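Local coordinates for protein putative solute-binding component of ABC transporter (Clostridium phytofermentans, PDB 4YS6) that binds beta-D-glucose between its two lobes and probably serves as the sugar-capturing component of an ABC transporter, at residues N141-T146 with C334-A339; L156-A161 with D188-Y193; G184-V189 with A241-N246; V200-S205 with Y233-K238; G252-L257 with P266-Q271. All blocks are in the same frame, centred on the assembly; numbering follows the deposited sequence.

Contact 1: residues N141-T146 with C334-A339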
# COMPACT_ATOMS: atom_id res chain seq x y z
N ASN A 141 -3.97 -7.84 1.00
CA ASN A 141 -2.97 -7.11 1.76
C ASN A 141 -2.27 -7.97 2.82
O ASN A 141 -1.06 -7.82 3.03
CB ASN A 141 -3.61 -5.90 2.41
CG ASN A 141 -4.22 -4.98 1.39
OD1 ASN A 141 -3.51 -4.48 0.53
ND2 ASN A 141 -5.53 -4.84 1.41
N TYR A 142 -2.99 -8.91 3.42
CA TYR A 142 -2.35 -9.82 4.37
C TYR A 142 -1.29 -10.65 3.64
O TYR A 142 -0.18 -10.85 4.15
CB TYR A 142 -3.39 -10.71 5.03
CG TYR A 142 -2.80 -11.65 6.03
CD1 TYR A 142 -2.55 -11.22 7.32
CD2 TYR A 142 -2.48 -12.95 5.68
CE1 TYR A 142 -1.99 -12.09 8.25
CE2 TYR A 142 -1.93 -13.80 6.60
CZ TYR A 142 -1.69 -13.37 7.87
OH TYR A 142 -1.13 -14.25 8.76
N MSE A 143 -1.59 -11.10 2.43
CA MSE A 143 -0.65 -11.92 1.66
C MSE A 143 0.58 -11.11 1.27
O MSE A 143 1.71 -11.64 1.23
CB MSE A 143 -1.33 -12.52 0.42
CG MSE A 143 -0.38 -13.27 -0.43
SE MSE A 143 -1.36 -13.92 -2.03
CE MSE A 143 -2.71 -15.01 -1.10
N VAL A 144 0.41 -9.81 0.99
CA VAL A 144 1.54 -8.95 0.71
C VAL A 144 2.51 -9.02 1.90
O VAL A 144 3.71 -9.19 1.74
CB VAL A 144 1.13 -7.47 0.47
CG1 VAL A 144 2.36 -6.55 0.46
CG2 VAL A 144 0.34 -7.31 -0.83
N GLY A 145 1.97 -8.83 3.10
CA GLY A 145 2.77 -8.90 4.30
C GLY A 145 3.43 -10.26 4.47
O GLY A 145 4.60 -10.33 4.78
N THR A 146 2.66 -11.33 4.29
CA THR A 146 3.23 -12.67 4.35
C THR A 146 4.44 -12.81 3.43
O THR A 146 5.49 -13.33 3.82
CB THR A 146 2.19 -13.75 3.96
OG1 THR A 146 1.01 -13.62 4.77
CG2 THR A 146 2.76 -15.13 4.15
N CYS A 334 -7.57 -8.79 -5.35
CA CYS A 334 -6.69 -9.16 -6.46
C CYS A 334 -5.38 -9.74 -5.92
O CYS A 334 -4.96 -9.48 -4.79
CB CYS A 334 -6.39 -7.96 -7.35
SG CYS A 334 -7.83 -7.05 -8.05
N GLU A 335 -4.69 -10.50 -6.77
CA GLU A 335 -3.47 -11.19 -6.35
C GLU A 335 -2.20 -10.34 -6.54
O GLU A 335 -1.95 -9.82 -7.63
CB GLU A 335 -3.32 -12.50 -7.13
CG GLU A 335 -2.27 -13.44 -6.55
CD GLU A 335 -2.20 -14.76 -7.28
OE1 GLU A 335 -2.04 -14.75 -8.52
OE2 GLU A 335 -2.31 -15.82 -6.62
N PRO A 336 -1.42 -10.15 -5.46
CA PRO A 336 -0.15 -9.43 -5.58
C PRO A 336 0.92 -10.40 -6.05
O PRO A 336 0.79 -11.61 -5.81
CB PRO A 336 0.09 -8.93 -4.15
CG PRO A 336 -0.52 -9.98 -3.29
CD PRO A 336 -1.70 -10.53 -4.06
N VAL A 337 1.95 -9.89 -6.73
CA VAL A 337 2.94 -10.76 -7.36
C VAL A 337 4.34 -10.38 -6.90
O VAL A 337 4.71 -9.21 -6.93
CB VAL A 337 2.87 -10.66 -8.91
CG1 VAL A 337 3.92 -11.53 -9.57
CG2 VAL A 337 1.48 -11.07 -9.39
N PHE A 338 5.12 -11.38 -6.52
CA PHE A 338 6.50 -11.12 -6.13
C PHE A 338 7.32 -10.61 -7.32
O PHE A 338 7.32 -11.22 -8.39
CB PHE A 338 7.12 -12.42 -5.59
CG PHE A 338 8.56 -12.30 -5.22
CD1 PHE A 338 9.55 -12.55 -6.15
CD2 PHE A 338 8.93 -11.97 -3.94
CE1 PHE A 338 10.89 -12.45 -5.81
CE2 PHE A 338 10.28 -11.87 -3.59
CZ PHE A 338 11.24 -12.11 -4.54
N ALA A 339 8.04 -9.51 -7.11
CA ALA A 339 8.91 -8.97 -8.12
C ALA A 339 10.35 -8.76 -7.62
O ALA A 339 10.60 -8.32 -6.51
CB ALA A 339 8.35 -7.65 -8.62
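Pro336 is touched by two side chains of the first turn of helix 141-155. Val144 CG2 rests against the CB-CG edge of its ring, 3.7 Å from Pro336 CB and equally near CG. The selenium of Met143, present here as selenomethionine, lies 4.0 Å from Pro336 CD and closes over the other end of the ring. No hydrogen bond joins the segments: the meeting is apolar, and the CA atoms of Val144 and Pro336 stand 6.5 Å apart. In Met143 the chain runs straight out from the helix, with CG trans to the backbone N (chi1 176°), and turns only at the last bond, which swings CE off the proline. In Val144 it is CG1 that takes the trans place, and CG2 is thereby left beside the backbone N, facing Pro336.

A second shell holds the helix start. Asp140 OD1 accepts a bond from Met143 N, and Asp140 also packs on Pro336. Asn141 ND2 is bonded to Tyr322 OH and Thr138 OG1, and Val144 leans on Phe182 and Gln271, its side chain about 7 Å from the bound glucose. The contact thus packs helix 141-155 against strand 331-339, which runs in the seven-stranded mixed sheet between strands 135-139 and 289-291, with helix 177-195 packed against the Asn141 and Val144 side of helix 141-155.

Contact 2: residues L156-A161 with D188-Y193. With NA (sodium ion), chain F.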
# COMPACT_ATOMS: atom_id res chain seq x y z
N LEU A 156 17.36 -15.07 5.43
CA LEU A 156 18.13 -15.15 6.68
C LEU A 156 18.22 -16.57 7.22
O LEU A 156 18.82 -16.80 8.26
CB LEU A 156 17.51 -14.25 7.76
CG LEU A 156 17.58 -12.74 7.52
CD1 LEU A 156 16.93 -12.00 8.68
CD2 LEU A 156 19.00 -12.26 7.30
N ASN A 157 17.65 -17.54 6.49
CA ASN A 157 17.70 -18.94 6.86
C ASN A 157 17.17 -19.14 8.28
O ASN A 157 17.76 -19.86 9.07
CB ASN A 157 19.13 -19.52 6.81
CG ASN A 157 19.71 -19.53 5.42
OD1 ASN A 157 19.01 -19.43 4.43
ND2 ASN A 157 21.02 -19.70 5.35
N LEU A 158 16.08 -18.46 8.62
CA LEU A 158 15.62 -18.50 10.01
C LEU A 158 15.20 -19.88 10.46
O LEU A 158 15.26 -20.16 11.65
CB LEU A 158 14.48 -17.53 10.21
CG LEU A 158 14.83 -16.05 9.98
CD1 LEU A 158 13.66 -15.18 10.34
CD2 LEU A 158 16.06 -15.59 10.74
N GLU A 159 14.79 -20.76 9.55
CA GLU A 159 14.37 -22.10 9.99
C GLU A 159 15.52 -22.91 10.55
O GLU A 159 15.31 -23.89 11.27
CB GLU A 159 13.74 -22.88 8.83
CG GLU A 159 12.33 -22.40 8.49
CD GLU A 159 11.52 -23.43 7.72
OE1 GLU A 159 12.11 -24.42 7.23
OE2 GLU A 159 10.29 -23.25 7.61
N THR A 160 16.74 -22.50 10.21
CA THR A 160 17.92 -23.28 10.57
C THR A 160 19.05 -22.50 11.24
O THR A 160 20.00 -23.11 11.72
CB THR A 160 18.48 -23.97 9.32
OG1 THR A 160 18.91 -22.99 8.37
CG2 THR A 160 17.40 -24.85 8.68
N ALA A 161 18.96 -21.18 11.30
CA ALA A 161 20.10 -20.39 11.79
C ALA A 161 19.90 -20.01 13.24
O ALA A 161 18.77 -19.81 13.70
CB ALA A 161 20.30 -19.15 10.92
N ASP A 188 3.27 -12.11 11.39
CA ASP A 188 2.79 -13.47 11.61
C ASP A 188 3.90 -14.47 11.22
O ASP A 188 4.02 -15.53 11.81
CB ASP A 188 1.50 -13.74 10.85
CG ASP A 188 0.26 -13.26 11.60
OD1 ASP A 188 0.36 -12.90 12.79
OD2 ASP A 188 -0.84 -13.24 10.99
N VAL A 189 4.71 -14.10 10.23
CA VAL A 189 5.87 -14.91 9.83
C VAL A 189 7.07 -14.70 10.75
O VAL A 189 7.71 -15.68 11.18
CB VAL A 189 6.29 -14.58 8.37
CG1 VAL A 189 7.51 -15.38 7.96
CG2 VAL A 189 5.14 -14.87 7.41
N LEU A 190 7.36 -13.45 11.10
CA LEU A 190 8.64 -13.12 11.72
C LEU A 190 8.60 -13.02 13.24
O LEU A 190 9.63 -13.21 13.88
CB LEU A 190 9.18 -11.80 11.18
CG LEU A 190 9.55 -11.83 9.70
CD1 LEU A 190 9.94 -10.41 9.28
CD2 LEU A 190 10.69 -12.74 9.45
N LYS A 191 7.44 -12.72 13.81
CA LYS A 191 7.41 -12.42 15.25
C LYS A 191 7.94 -13.57 16.10
O LYS A 191 8.63 -13.33 17.11
CB LYS A 191 5.99 -12.06 15.71
CG LYS A 191 5.97 -11.41 17.10
CD LYS A 191 4.71 -11.75 17.87
CE LYS A 191 4.78 -11.24 19.30
NZ LYS A 191 4.64 -12.34 20.29
N PRO A 192 7.65 -14.83 15.72
CA PRO A 192 8.18 -15.96 16.48
C PRO A 192 9.71 -15.95 16.62
O PRO A 192 10.24 -16.41 17.62
CB PRO A 192 7.72 -17.16 15.68
CG PRO A 192 6.47 -16.71 15.03
CD PRO A 192 6.73 -15.30 14.65
N TYR A 193 10.40 -15.43 15.61
CA TYR A 193 11.85 -15.35 15.61
C TYR A 193 12.36 -14.15 16.38
O TYR A 193 13.47 -14.16 16.88
CB TYR A 193 12.37 -15.32 14.18
CG TYR A 193 11.99 -16.58 13.48
CD1 TYR A 193 12.72 -17.73 13.65
CD2 TYR A 193 10.86 -16.62 12.66
CE1 TYR A 193 12.34 -18.91 13.02
CE2 TYR A 193 10.47 -17.77 12.04
CZ TYR A 193 11.23 -18.91 12.21
OH TYR A 193 10.84 -20.08 11.59
NA NA F . 17.16 -19.88 2.99
O HOH W 1 18.15 -22.00 2.54
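Leu158 and Tyr193 bury most of the surface in this small interface, and they do so by a CH-pi contact. The methylene carbon Leu158 CB stands over one face of the phenol, 3.9 Å from the centroid of the Tyr193 ring and 16° off its normal, displaced a little toward the rim. Farther along the same face, Leu158 CD1 comes to 3.8 Å from Tyr193 CG, so the leucine lies across the ring rather than touching it at one point. The backbone joins in as well, with Leu158 O 3.5 Å from Tyr193 CE1. With its CG opposite the carbonyl carbon (chi1 -63°), Leu158 also carries CD1 to Leu190 CD2, at 3.9 Å, and so bridges two side chains of helix 177-195.

That helix is kinked at Pro192, where the amide positions of 192 and 193 lack bonds to the turn before, although Tyr193 N still reaches Leu190 O. Leu199 of the edge strand touches Leu158, Leu190 and Tyr193 alike. At the phenol's far end, Glu159 CG only skirts the hydroxyl, whose outside partner is Lys153 NZ through a weak hydrogen bond.

The loop itself follows helix 141-155, which terminates in a Schellman motif with Asn157 at positive phi. Asn157 OD1 binds a sodium ion at 2.4 Å together with Glu154 O and a water, a cation site at the C-terminal end of a helix.

Contact 3: residues G184-V189 with A241-N246. With BGC (beta-D-glucopyranose), chain D.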
# COMPACT_ATOMS: atom_id res chain seq x y z
N GLY A 184 0.73 -7.06 9.95
CA GLY A 184 0.24 -8.28 10.54
C GLY A 184 0.71 -9.50 9.77
O GLY A 184 1.11 -10.50 10.37
N GLY A 185 0.64 -9.43 8.44
CA GLY A 185 1.09 -10.54 7.61
C GLY A 185 2.57 -10.83 7.79
O GLY A 185 2.97 -11.99 7.96
N ALA A 186 3.38 -9.78 7.79
CA ALA A 186 4.83 -9.95 7.92
C ALA A 186 5.18 -10.44 9.31
O ALA A 186 6.04 -11.32 9.48
CB ALA A 186 5.54 -8.65 7.60
N MSE A 187 4.53 -9.87 10.32
CA MSE A 187 4.79 -10.24 11.70
C MSE A 187 4.33 -11.65 12.04
O MSE A 187 4.91 -12.30 12.90
CB MSE A 187 4.11 -9.28 12.67
CG MSE A 187 4.75 -7.95 12.74
SE MSE A 187 6.50 -8.12 13.59
CE MSE A 187 7.41 -7.84 12.06
N ASP A 188 3.27 -12.11 11.39
CA ASP A 188 2.79 -13.47 11.61
C ASP A 188 3.90 -14.47 11.22
O ASP A 188 4.02 -15.53 11.81
CB ASP A 188 1.50 -13.74 10.85
CG ASP A 188 0.26 -13.26 11.60
OD1 ASP A 188 0.36 -12.90 12.79
OD2 ASP A 188 -0.84 -13.24 10.99
N VAL A 189 4.71 -14.10 10.23
CA VAL A 189 5.87 -14.91 9.83
C VAL A 189 7.07 -14.70 10.75
O VAL A 189 7.71 -15.68 11.18
CB VAL A 189 6.29 -14.58 8.37
CG1 VAL A 189 7.51 -15.38 7.96
CG2 VAL A 189 5.14 -14.87 7.41
N ALA A 241 18.56 -6.94 7.95
CA ALA A 241 17.33 -6.78 7.19
C ALA A 241 16.54 -5.57 7.64
O ALA A 241 16.51 -5.25 8.82
CB ALA A 241 16.45 -8.03 7.31
N VAL A 242 15.89 -4.92 6.67
CA VAL A 242 14.88 -3.91 6.98
C VAL A 242 13.56 -4.31 6.32
O VAL A 242 13.43 -4.34 5.10
CB VAL A 242 15.29 -2.50 6.51
CG1 VAL A 242 14.36 -1.44 7.12
CG2 VAL A 242 16.72 -2.20 6.92
N LEU A 243 12.59 -4.63 7.15
CA LEU A 243 11.25 -4.90 6.69
C LEU A 243 10.57 -3.58 6.43
O LEU A 243 10.27 -2.84 7.38
CB LEU A 243 10.48 -5.71 7.74
CG LEU A 243 8.99 -5.86 7.53
CD1 LEU A 243 8.77 -6.62 6.20
CD2 LEU A 243 8.38 -6.60 8.72
N CYS A 244 10.38 -3.27 5.15
CA CYS A 244 9.63 -2.08 4.76
C CYS A 244 8.34 -2.54 4.12
O CYS A 244 8.38 -3.34 3.19
CB CYS A 244 10.38 -1.22 3.76
SG CYS A 244 11.94 -0.60 4.44
N SER A 245 7.22 -1.99 4.57
CA SER A 245 5.93 -2.42 4.05
C SER A 245 5.66 -1.93 2.64
O SER A 245 4.81 -2.52 1.96
CB SER A 245 4.78 -1.96 4.98
OG SER A 245 4.85 -2.58 6.26
N ASN A 246 6.34 -0.89 2.16
CA ASN A 246 6.14 -0.48 0.78
C ASN A 246 7.34 0.22 0.20
O ASN A 246 8.36 0.41 0.85
CB ASN A 246 4.90 0.43 0.66
CG ASN A 246 5.20 1.88 0.99
OD1 ASN A 246 6.08 2.18 1.81
ND2 ASN A 246 4.50 2.80 0.32
C2 BGC D . -1.33 0.90 -0.57
C3 BGC D . 0.11 0.74 -0.96
C4 BGC D . 0.83 2.02 -1.03
C5 BGC D . 0.67 2.84 0.21
C6 BGC D . 1.22 4.24 0.10
C1 BGC D . -1.40 1.61 0.80
O1 BGC D . -2.62 1.81 1.18
O2 BGC D . -1.96 -0.37 -0.48
O3 BGC D . 0.11 0.05 -2.27
O4 BGC D . 2.26 1.81 -1.18
O5 BGC D . -0.76 2.94 0.49
O6 BGC D . 0.81 4.87 -1.11
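Ala186 and Met187, on helix 177-195, both come to rest on Leu243 of strand 241-244, a helix-on-sheet packing of the alpha/beta lobe in which this helix lies against the four-stranded parallel sheet. Along the helix, the backbone bond from Asp188 N to Gly184 O spans the turn that carries the contact. Ala186 has nothing but its methyl to offer, and that is directed at the strand: CB lies 3.7 Å from Leu243 CD2 and 4.1 Å from CD1, meeting the leucine at its fork. Met187, a selenomethionine, starts off to one side, but bends at chi2 (-69°) and again at chi3 bring its terminal CE to 3.7 Å from Leu243 CD2. One methyl of Leu243 thus touches two successive residues of the helix. Ile169 on the neighbouring strand adds to this apolar layer, touching both Met187 and Leu243, while Gln148 and Ile152 of helix 141-155 also pack on Leu243.

Just beyond its C-terminal end, the strand runs into the sugar pocket. Asn246 occupies the N-cap position of helix 247-260, its OD1 bonded to Thr249 OG1, and its ND2 donates to O4 of the bound glucose at 2.9 Å with an N-H...O angle of 166°.

Contact 4: residues V200-S205 with Y233-K238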
# COMPACT_ATOMS: atom_id res chain seq x y z
N VAL A 200 16.86 -9.64 16.27
CA VAL A 200 17.05 -8.60 17.27
C VAL A 200 16.78 -7.26 16.63
O VAL A 200 17.38 -6.92 15.62
CB VAL A 200 18.47 -8.61 17.81
CG1 VAL A 200 18.73 -7.35 18.65
CG2 VAL A 200 18.70 -9.87 18.63
N VAL A 201 15.89 -6.49 17.24
CA VAL A 201 15.61 -5.15 16.72
C VAL A 201 16.35 -4.18 17.62
O VAL A 201 15.89 -3.90 18.74
CB VAL A 201 14.10 -4.87 16.67
CG1 VAL A 201 13.83 -3.47 16.17
CG2 VAL A 201 13.40 -5.88 15.76
N LYS A 202 17.51 -3.69 17.18
CA LYS A 202 18.37 -2.94 18.09
C LYS A 202 17.73 -1.64 18.60
O LYS A 202 17.96 -1.24 19.74
CB LYS A 202 19.72 -2.59 17.43
CG LYS A 202 20.64 -3.77 17.21
CD LYS A 202 22.00 -3.59 17.89
CE LYS A 202 22.69 -2.29 17.47
NZ LYS A 202 24.02 -2.03 18.12
N SER A 203 16.93 -0.99 17.76
CA SER A 203 16.20 0.23 18.16
C SER A 203 15.11 -0.03 19.20
O SER A 203 14.61 0.91 19.85
CB SER A 203 15.57 0.89 16.94
OG SER A 203 14.45 0.15 16.50
N GLY A 204 14.71 -1.29 19.33
CA GLY A 204 13.62 -1.67 20.22
C GLY A 204 12.22 -1.38 19.68
O GLY A 204 11.22 -1.68 20.34
N SER A 205 12.12 -0.81 18.48
CA SER A 205 10.82 -0.49 17.90
C SER A 205 10.28 -1.64 17.09
O SER A 205 10.75 -1.91 15.98
CB SER A 205 10.93 0.75 17.03
OG SER A 205 11.33 1.84 17.85
N TYR A 233 23.93 1.52 14.52
CA TYR A 233 24.66 0.80 13.47
C TYR A 233 25.82 1.65 12.93
O TYR A 233 26.15 1.60 11.75
CB TYR A 233 23.71 0.39 12.33
CG TYR A 233 22.54 -0.47 12.79
CD1 TYR A 233 22.67 -1.85 12.93
CD2 TYR A 233 21.29 0.10 13.08
CE1 TYR A 233 21.60 -2.64 13.37
CE2 TYR A 233 20.22 -0.68 13.51
CZ TYR A 233 20.38 -2.06 13.65
OH TYR A 233 19.32 -2.83 14.07
N ALA A 234 26.41 2.44 13.80
CA ALA A 234 27.50 3.34 13.42
C ALA A 234 28.82 2.69 13.78
O ALA A 234 29.87 3.06 13.27
CB ALA A 234 27.37 4.69 14.10
N ASP A 235 28.73 1.74 14.71
CA ASP A 235 29.85 0.88 15.04
C ASP A 235 29.87 -0.24 14.01
O ASP A 235 29.31 -0.11 12.92
CB ASP A 235 29.71 0.34 16.47
CG ASP A 235 28.39 -0.39 16.72
OD1 ASP A 235 27.70 -0.77 15.76
OD2 ASP A 235 28.04 -0.58 17.91
N GLY A 236 30.51 -1.35 14.35
CA GLY A 236 30.66 -2.44 13.40
C GLY A 236 29.38 -3.21 13.12
O GLY A 236 29.40 -4.13 12.30
N THR A 237 28.28 -2.85 13.77
CA THR A 237 27.08 -3.68 13.72
C THR A 237 26.51 -3.75 12.31
O THR A 237 26.27 -2.74 11.66
CB THR A 237 26.00 -3.19 14.69
OG1 THR A 237 26.54 -3.14 16.01
CG2 THR A 237 24.80 -4.14 14.69
N LYS A 238 26.32 -4.98 11.84
CA LYS A 238 25.67 -5.21 10.57
C LYS A 238 24.16 -5.15 10.76
O LYS A 238 23.61 -5.74 11.69
CB LYS A 238 26.09 -6.57 9.98
CG LYS A 238 25.43 -6.92 8.64
CD LYS A 238 26.05 -8.16 7.99
CE LYS A 238 25.25 -8.65 6.78
NZ LYS A 238 24.27 -7.65 6.23
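Tyr233, the first residue to leave helix 218-232, runs alongside Lys202 in the opposite sense, so that its hydroxyl end lies by the root of the lysine. Lys202 CB approaches obliquely, 3.4 Å from Tyr233 OH, and Lys202 CG is nearly as close. The aliphatic chain then bends at chi2 and chi3 and passes over one face of the ring, where CE sits 4.3 Å above the plane, toward the rim. Its ammonium is too distant for more than a weak cation-pi attraction, NZ being 5.6 Å from the Tyr233 centroid. The phenol hydroxyl has a stronger partner than the lysine: it is hydrogen-bonded to Glu168 OE2, while Glu168 OE1 holds Ser203 OG. One carboxylate of strand 165-170 therefore fastens a residue of each segment.

Both segments are connections within the alpha/beta lobe that holds the four-stranded parallel sheet. Segment 200-205 leaves the short edge strand 199-200 through a type I turn from Val201 to Gly204, 233-238 leads from helix 218-232 into strand 241-244, and the two meet beside strand 165-170, where Asn166 touches both Lys202 and Thr237. Ser203 OG also accepts from Ser205 N, an ST turn.

Asp235 follows with an Asx turn. Its OD1 accepts from Thr237 N at 2.9 Å and from Thr237 OG1 at 2.7 Å, both coming from the same face of the carboxylate, 46° and 35° out of its plane. Its OD2 is near Lys202 NZ but beyond salt-bridge range. At Thr237 the lysine finally arrives tip to tip, NZ giving a weak hydrogen bond of 3.5 Å to Thr237 OG1; a second weak one goes to Tyr232 O.

Contact 5: residues G252-L257 with P266-Q271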
# COMPACT_ATOMS: atom_id res chain seq x y z
N GLY A 252 13.11 5.78 1.36
CA GLY A 252 13.67 6.59 2.43
C GLY A 252 14.75 5.83 3.16
O GLY A 252 15.82 6.36 3.45
N VAL A 253 14.47 4.57 3.45
CA VAL A 253 15.45 3.71 4.10
C VAL A 253 16.72 3.58 3.24
O VAL A 253 17.83 3.78 3.73
CB VAL A 253 14.83 2.34 4.38
CG1 VAL A 253 15.88 1.26 4.67
CG2 VAL A 253 13.87 2.48 5.58
N THR A 254 16.57 3.26 1.97
CA THR A 254 17.77 3.11 1.14
C THR A 254 18.50 4.44 0.93
O THR A 254 19.74 4.46 0.88
CB THR A 254 17.45 2.45 -0.23
OG1 THR A 254 16.53 3.24 -0.96
CG2 THR A 254 16.85 1.11 -0.04
N ASN A 255 17.79 5.57 0.87
CA ASN A 255 18.45 6.87 0.85
C ASN A 255 19.34 7.06 2.07
O ASN A 255 20.47 7.53 1.96
CB ASN A 255 17.45 8.02 0.79
CG ASN A 255 16.77 8.18 -0.56
OD1 ASN A 255 17.20 7.63 -1.58
ND2 ASN A 255 15.71 8.96 -0.58
N ALA A 256 18.84 6.71 3.25
CA ALA A 256 19.61 6.86 4.48
C ALA A 256 20.78 5.91 4.52
O ALA A 256 21.86 6.29 4.96
CB ALA A 256 18.73 6.64 5.69
N LEU A 257 20.56 4.66 4.11
CA LEU A 257 21.64 3.68 4.14
C LEU A 257 22.75 4.12 3.19
O LEU A 257 23.92 4.02 3.54
CB LEU A 257 21.13 2.28 3.76
CG LEU A 257 20.16 1.61 4.71
CD1 LEU A 257 19.59 0.35 3.99
CD2 LEU A 257 20.85 1.21 5.99
N PRO A 266 21.79 -4.51 3.82
CA PRO A 266 20.74 -5.38 4.33
C PRO A 266 19.75 -5.83 3.25
O PRO A 266 19.65 -5.22 2.18
CB PRO A 266 20.01 -4.51 5.36
CG PRO A 266 20.20 -3.15 4.86
CD PRO A 266 21.55 -3.10 4.21
N ILE A 267 19.01 -6.89 3.57
CA ILE A 267 17.76 -7.17 2.89
C ILE A 267 16.85 -5.97 3.04
O ILE A 267 16.70 -5.43 4.15
CB ILE A 267 17.04 -8.41 3.47
CG1 ILE A 267 17.92 -9.64 3.37
CG2 ILE A 267 15.71 -8.61 2.75
CD1 ILE A 267 17.43 -10.79 4.25
N VAL A 268 16.28 -5.50 1.93
CA VAL A 268 15.26 -4.43 1.98
C VAL A 268 14.07 -4.85 1.14
O VAL A 268 14.22 -5.15 -0.05
CB VAL A 268 15.80 -3.09 1.44
CG1 VAL A 268 14.71 -2.01 1.50
CG2 VAL A 268 17.06 -2.64 2.22
N THR A 269 12.90 -4.91 1.77
CA THR A 269 11.65 -5.27 1.11
C THR A 269 10.89 -4.03 0.67
O THR A 269 11.27 -2.90 0.97
CB THR A 269 10.74 -6.11 2.03
OG1 THR A 269 10.34 -5.35 3.17
CG2 THR A 269 11.45 -7.36 2.50
N GLY A 270 9.78 -4.23 -0.04
CA GLY A 270 8.94 -3.15 -0.46
C GLY A 270 7.68 -3.64 -1.12
O GLY A 270 7.32 -4.81 -1.05
N GLN A 271 6.98 -2.71 -1.74
CA GLN A 271 5.75 -3.00 -2.44
C GLN A 271 5.38 -1.82 -3.35
O GLN A 271 5.51 -0.66 -2.94
CB GLN A 271 4.65 -3.28 -1.41
CG GLN A 271 3.29 -3.26 -1.94
CD GLN A 271 2.21 -3.34 -0.85
OE1 GLN A 271 1.12 -3.76 -1.14
NE2 GLN A 271 2.53 -2.95 0.41
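Leu257 of helix 247-260 reaches across to Pro266 and Val268, and its chain can be followed atom by atom. CB leaves the helix in the direction of the 266-271 segment. CG, placed opposite the carbonyl carbon (chi1 -67°), continues outward and comes to 4.8 Å from Pro266 CG. The methyl CD1 then does the real touching: it meets Pro266 CG at 3.7 Å and CD at 4.0 Å, end-on, and on its flank stands Val268 CG2 at 4.3 Å. CD2, the other methyl, stays farther from the proline, and the leucine as a whole also packs on Ile229 and Trp265. A helical turn earlier, Thr254 supplies a second, looser touch, its CG2 lying 4.1 Å from Val268 CG1. That methyl is available because the hydroxyl is turned back on the helix itself (chi1 61°), where OG1 is hydrogen-bonded chiefly to Leu251 O, with Ala250 O also within reach. A polar residue can in this way show an apolar surface to the sheet. Val268 faces both Thr254 and Leu257, CG1 toward the first and CG2 toward the second.

The packing belongs to a beta-alpha-beta unit made of strand 241-244, helix 247-260 and strand 267-268. Val253 extends it onto Val242 and Cys244 of the first strand; helix 218-232 flanks the helix at Ala256 and Leu257, and helix 141-155 meets the sheet at Ile267.

Contact 1 joins residues far apart in sequence, and the other four all fall between its two segments, in one lobe of the protein. Contacts 2 and 3 lie on successive turns of helix 177-195, their centres 12 Å apart, and Tyr142 of contact 1 hydrogen-bonds Asp188 on that helix. Contacts 3 and 5 meet in the parallel sheet, where Val242 N bonds Ile267 O between neighbouring strands. Contact 4, some 28 Å from contact 1 between centres, joins two loops of the same lobe. Contacts 1, 3 and 5 touch one another, and Asn246 of contact 3 binds the glucose held between the lobes, as in type I periplasmic binding proteins.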